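Local atomic coordinates of E2A dna-binding protein (Human adenovirus 5, PDB entry 2WB0), a protein that binds single-stranded DNA and, by forming multimers, unwinds the template without ATP during strand-displacement replication of the viral genome. Residues V45-L59 against D302-E316. Numbering follows the deposited sequence.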
# COMPACT_ATOMS: atom_id res chain seq x y z
N VAL A 45 -17.20 7.85 -9.44
CA VAL A 45 -18.01 6.67 -9.71
C VAL A 45 -18.02 5.69 -8.51
O VAL A 45 -19.11 5.24 -7.99
CB VAL A 45 -17.51 5.95 -10.99
CG1 VAL A 45 -18.19 4.62 -11.16
CG2 VAL A 45 -17.74 6.87 -12.24
N CYS A 46 -16.82 5.39 -8.02
CA CYS A 46 -16.72 4.39 -6.99
C CYS A 46 -17.41 4.89 -5.70
O CYS A 46 -18.10 4.12 -5.03
CB CYS A 46 -15.23 4.12 -6.75
SG CYS A 46 -14.44 3.26 -8.15
N LYS A 47 -17.18 6.15 -5.33
CA LYS A 47 -17.70 6.70 -4.08
C LYS A 47 -19.23 6.71 -4.17
O LYS A 47 -19.94 6.36 -3.23
CB LYS A 47 -17.17 8.13 -3.89
CG LYS A 47 -17.65 8.84 -2.61
CD LYS A 47 -17.16 8.11 -1.31
CE LYS A 47 -17.56 8.82 0.06
NZ LYS A 47 -16.67 8.32 1.23
N THR A 48 -19.74 7.09 -5.34
CA THR A 48 -21.18 7.04 -5.55
C THR A 48 -21.74 5.61 -5.39
O THR A 48 -22.76 5.43 -4.69
CB THR A 48 -21.60 7.73 -6.90
OG1 THR A 48 -21.02 9.03 -6.94
CG2 THR A 48 -23.09 7.93 -6.99
N TRP A 49 -21.05 4.62 -5.97
CA TRP A 49 -21.49 3.22 -5.86
C TRP A 49 -21.44 2.72 -4.38
O TRP A 49 -22.35 2.01 -3.88
CB TRP A 49 -20.69 2.36 -6.83
CG TRP A 49 -20.89 0.85 -6.73
CD1 TRP A 49 -21.86 0.12 -7.35
CD2 TRP A 49 -20.07 -0.09 -6.02
NE1 TRP A 49 -21.71 -1.22 -7.07
CE2 TRP A 49 -20.61 -1.38 -6.27
CE3 TRP A 49 -18.94 0.03 -5.19
CZ2 TRP A 49 -20.07 -2.56 -5.70
CZ3 TRP A 49 -18.39 -1.16 -4.64
CH2 TRP A 49 -18.95 -2.44 -4.91
N LEU A 50 -20.40 3.12 -3.67
CA LEU A 50 -20.28 2.86 -2.22
C LEU A 50 -21.44 3.48 -1.42
O LEU A 50 -22.09 2.78 -0.66
CB LEU A 50 -18.98 3.42 -1.76
CG LEU A 50 -17.74 2.60 -1.42
CD1 LEU A 50 -17.67 1.05 -1.71
CD2 LEU A 50 -16.42 3.40 -1.58
N ASN A 51 -21.65 4.79 -1.58
CA ASN A 51 -22.72 5.55 -0.94
C ASN A 51 -24.05 4.85 -1.14
O ASN A 51 -24.97 4.99 -0.32
CB ASN A 51 -22.83 6.92 -1.58
CG ASN A 51 -21.83 7.94 -1.01
OD1 ASN A 51 -21.80 9.12 -1.45
ND2 ASN A 51 -21.02 7.52 -0.06
N GLU A 52 -24.14 4.09 -2.24
CA GLU A 52 -25.42 3.57 -2.74
C GLU A 52 -25.57 2.10 -2.34
O GLU A 52 -26.62 1.68 -1.82
CB GLU A 52 -25.49 3.84 -4.27
CG GLU A 52 -26.33 2.93 -5.13
CD GLU A 52 -26.16 3.24 -6.64
OE1 GLU A 52 -26.03 2.25 -7.42
OE2 GLU A 52 -26.12 4.47 -7.01
N GLU A 53 -24.50 1.33 -2.51
CA GLU A 53 -24.51 -0.10 -2.23
C GLU A 53 -23.81 -0.56 -0.92
O GLU A 53 -24.00 -1.70 -0.48
CB GLU A 53 -23.90 -0.84 -3.41
CG GLU A 53 -24.50 -0.43 -4.76
CD GLU A 53 -25.76 -1.22 -5.08
OE1 GLU A 53 -25.94 -2.34 -4.54
OE2 GLU A 53 -26.57 -0.71 -5.90
N HIS A 54 -23.01 0.30 -0.31
CA HIS A 54 -22.17 -0.16 0.79
C HIS A 54 -21.97 0.87 1.83
O HIS A 54 -20.85 1.05 2.35
CB HIS A 54 -20.81 -0.62 0.27
CG HIS A 54 -20.90 -1.84 -0.57
ND1 HIS A 54 -21.14 -1.78 -1.93
CD2 HIS A 54 -20.80 -3.15 -0.25
CE1 HIS A 54 -21.18 -3.01 -2.41
NE2 HIS A 54 -20.97 -3.85 -1.42
N ARG A 55 -23.06 1.49 2.22
CA ARG A 55 -23.01 2.58 3.18
C ARG A 55 -22.45 2.20 4.53
O ARG A 55 -21.95 3.06 5.25
CB ARG A 55 -24.39 3.12 3.43
CG ARG A 55 -24.82 4.03 2.35
CD ARG A 55 -26.22 4.60 2.70
NE ARG A 55 -26.09 5.74 3.62
CZ ARG A 55 -25.72 6.97 3.26
NH1 ARG A 55 -25.44 7.22 1.99
NH2 ARG A 55 -25.62 7.94 4.16
N GLY A 56 -22.57 0.94 4.88
CA GLY A 56 -22.11 0.56 6.19
C GLY A 56 -20.70 0.01 6.17
O GLY A 56 -20.26 -0.54 7.17
N LEU A 57 -19.95 0.21 5.08
CA LEU A 57 -18.62 -0.46 4.96
C LEU A 57 -17.75 0.07 6.09
O LEU A 57 -17.72 1.26 6.29
CB LEU A 57 -17.94 -0.17 3.61
CG LEU A 57 -16.42 -0.44 3.48
CD1 LEU A 57 -16.18 -1.93 3.48
CD2 LEU A 57 -15.93 0.19 2.17
N GLN A 58 -17.05 -0.80 6.81
CA GLN A 58 -16.19 -0.43 7.92
C GLN A 58 -14.73 -0.47 7.45
O GLN A 58 -14.28 -1.49 6.93
CB GLN A 58 -16.39 -1.41 9.10
CG GLN A 58 -17.75 -1.18 9.84
CD GLN A 58 -18.33 -2.43 10.53
OE1 GLN A 58 -18.46 -2.46 11.76
NE2 GLN A 58 -18.68 -3.47 9.72
N LEU A 59 -14.03 0.65 7.54
CA LEU A 59 -12.61 0.70 7.15
C LEU A 59 -11.80 0.58 8.44
O LEU A 59 -12.32 1.00 9.50
CB LEU A 59 -12.30 2.03 6.43
CG LEU A 59 -12.98 2.13 5.04
CD1 LEU A 59 -12.69 3.42 4.32
CD2 LEU A 59 -12.65 0.94 4.09
N ASP A 302 -8.05 -3.61 3.63
CA ASP A 302 -8.93 -2.63 2.97
C ASP A 302 -8.41 -2.43 1.58
O ASP A 302 -9.22 -2.22 0.68
CB ASP A 302 -8.97 -1.29 3.75
CG ASP A 302 -9.69 -1.44 5.05
OD1 ASP A 302 -10.37 -2.49 5.17
OD2 ASP A 302 -9.52 -0.59 5.95
N LEU A 303 -7.09 -2.53 1.37
CA LEU A 303 -6.56 -2.39 -0.02
C LEU A 303 -7.04 -3.53 -0.95
O LEU A 303 -7.43 -3.31 -2.11
CB LEU A 303 -5.02 -2.36 0.00
CG LEU A 303 -4.22 -1.58 -1.06
CD1 LEU A 303 -2.74 -2.02 -1.14
CD2 LEU A 303 -4.85 -1.03 -2.36
N LEU A 304 -7.01 -4.76 -0.43
CA LEU A 304 -7.50 -5.90 -1.21
C LEU A 304 -9.00 -5.73 -1.44
O LEU A 304 -9.47 -5.95 -2.53
CB LEU A 304 -7.22 -7.19 -0.46
CG LEU A 304 -7.08 -8.53 -1.18
CD1 LEU A 304 -7.38 -9.82 -0.42
CD2 LEU A 304 -7.03 -8.57 -2.75
N ASN A 305 -9.74 -5.28 -0.42
CA ASN A 305 -11.17 -5.07 -0.60
C ASN A 305 -11.45 -3.96 -1.58
O ASN A 305 -12.49 -4.03 -2.28
CB ASN A 305 -11.90 -4.71 0.70
CG ASN A 305 -12.48 -5.94 1.45
OD1 ASN A 305 -12.68 -7.01 0.87
ND2 ASN A 305 -12.80 -5.74 2.70
N ALA A 306 -10.55 -2.96 -1.70
CA ALA A 306 -10.78 -1.91 -2.72
C ALA A 306 -10.75 -2.60 -4.08
O ALA A 306 -11.60 -2.29 -4.97
CB ALA A 306 -9.73 -0.84 -2.73
N LEU A 307 -9.79 -3.49 -4.26
CA LEU A 307 -9.70 -4.21 -5.54
C LEU A 307 -10.95 -5.10 -5.81
O LEU A 307 -11.55 -5.16 -6.93
CB LEU A 307 -8.40 -5.04 -5.62
CG LEU A 307 -8.27 -6.00 -6.85
CD1 LEU A 307 -8.29 -5.27 -8.20
CD2 LEU A 307 -6.96 -6.88 -6.77
N VAL A 308 -11.31 -5.83 -4.78
CA VAL A 308 -12.45 -6.78 -4.83
C VAL A 308 -13.76 -6.07 -5.05
O VAL A 308 -14.60 -6.52 -5.86
CB VAL A 308 -12.44 -7.79 -3.59
CG1 VAL A 308 -13.76 -8.65 -3.57
CG2 VAL A 308 -11.24 -8.60 -3.59
N MET A 309 -13.93 -4.91 -4.42
CA MET A 309 -15.18 -4.21 -4.58
C MET A 309 -15.22 -3.57 -6.00
O MET A 309 -16.31 -3.44 -6.58
CB MET A 309 -15.37 -3.17 -3.47
CG MET A 309 -15.53 -3.90 -2.09
SD MET A 309 -15.86 -2.76 -0.77
CE MET A 309 -17.59 -2.37 -1.02
N VAL A 310 -14.07 -3.17 -6.53
CA VAL A 310 -14.11 -2.70 -7.95
C VAL A 310 -14.56 -3.85 -8.89
O VAL A 310 -15.35 -3.62 -9.86
CB VAL A 310 -12.76 -2.02 -8.38
CG1 VAL A 310 -12.59 -1.93 -9.92
CG2 VAL A 310 -12.70 -0.59 -7.82
N ARG A 311 -14.09 -5.04 -8.63
CA ARG A 311 -14.46 -6.18 -9.45
C ARG A 311 -16.01 -6.33 -9.38
O ARG A 311 -16.66 -6.49 -10.41
CB ARG A 311 -13.68 -7.44 -9.06
CG ARG A 311 -12.20 -7.42 -9.35
CD ARG A 311 -11.48 -8.70 -8.95
NE ARG A 311 -10.09 -8.77 -9.38
CZ ARG A 311 -9.13 -9.45 -8.77
NH1 ARG A 311 -9.38 -10.13 -7.62
NH2 ARG A 311 -7.90 -9.38 -9.26
N SER A 312 -16.61 -6.16 -8.19
CA SER A 312 -18.07 -6.18 -8.06
C SER A 312 -18.77 -5.10 -8.86
O SER A 312 -19.73 -5.38 -9.57
CB SER A 312 -18.53 -6.13 -6.59
OG SER A 312 -18.18 -7.36 -5.99
N LEU A 313 -18.31 -3.87 -8.73
CA LEU A 313 -18.85 -2.71 -9.45
C LEU A 313 -18.77 -2.95 -10.94
O LEU A 313 -19.75 -2.63 -11.67
CB LEU A 313 -18.05 -1.43 -9.09
CG LEU A 313 -18.18 -0.10 -9.85
CD1 LEU A 313 -19.62 0.27 -10.20
CD2 LEU A 313 -17.52 1.07 -8.94
N TRP A 314 -17.62 -3.48 -11.38
CA TRP A 314 -17.38 -3.76 -12.78
C TRP A 314 -18.46 -4.78 -13.28
O TRP A 314 -19.10 -4.58 -14.34
CB TRP A 314 -15.98 -4.33 -13.00
CG TRP A 314 -15.70 -4.51 -14.45
CD1 TRP A 314 -15.88 -5.65 -15.21
CD2 TRP A 314 -15.25 -3.49 -15.34
NE1 TRP A 314 -15.58 -5.39 -16.55
CE2 TRP A 314 -15.19 -4.07 -16.66
CE3 TRP A 314 -14.90 -2.15 -15.17
CZ2 TRP A 314 -14.75 -3.35 -17.77
CZ3 TRP A 314 -14.48 -1.42 -16.30
CH2 TRP A 314 -14.40 -2.03 -17.57
N SER A 315 -18.69 -5.83 -12.48
CA SER A 315 -19.62 -6.94 -12.81
C SER A 315 -21.05 -6.45 -12.92
O SER A 315 -21.88 -7.08 -13.61
CB SER A 315 -19.56 -8.07 -11.76
OG SER A 315 -20.30 -7.70 -10.58
N GLU A 316 -21.38 -5.34 -12.24
CA GLU A 316 -22.70 -4.77 -12.34
C GLU A 316 -22.81 -3.91 -13.59
O GLU A 316 -23.89 -3.41 -13.89
CB GLU A 316 -23.07 -3.94 -11.10
CG GLU A 316 -23.12 -4.79 -9.80
CD GLU A 316 -23.31 -3.99 -8.52
OE1 GLU A 316 -23.56 -2.77 -8.56
OE2 GLU A 316 -23.23 -4.63 -7.45
O HOH W 1 -23.07 -4.10 -4.86
O HOH W 2 -11.85 -2.79 7.63
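Trp49 lies against Leu313 and Met309 where the segments 45-53 and 302-315 of two helices cross at 85°, their axes 11.2 Å apart. CG anti to the backbone N (chi1 172°) sends the indole across to the second helix. Trp49 CB meets the two methyls of Leu313. Farther out, Leu313 CD1 sits over the five-membered ring in a CH-pi contact, 3.8 Å from the centroid, and Leu313 CB lies over the centre of the indole on that same face. The opposite face carries His54 ND1 and Glu53 CB near its rim. At the far end Trp49 CZ3 packs 3.8 Å from Met309 CB. Trp49 CH2 approaches Met309 O, and CZ2 meets Ser312 CB. At the ring edge Trp49 NE1 donates to Glu316 OE1 (2.8 Å, N-H...O 155°), nearly in the indole plane but from above the carboxylate plane. Water 1 links Glu316 OE2 to Glu53 OE1, weakly on the Glu53 side. Beside the tryptophan, Met309 bends at chi3 to set CE over the face of His54, 3.4 Å from the centroid, and against Leu50 CD1. Asp302 OD2 lies 3.6 Å from Leu59 CA and is hydrogen-bonded to Thr62 OG1 and Thr60 N, while water 2 joins Asp302 OD1 to Gln58 O. The contact thus fastens the all-alpha region to the C-terminal zinc-binding region through an indole packed on one face by Leu313, its N-H satisfied by Glu316, which with the packing helps to hold the ring's rotation; water 1 probably eases the repulsion between Glu53 and Glu316.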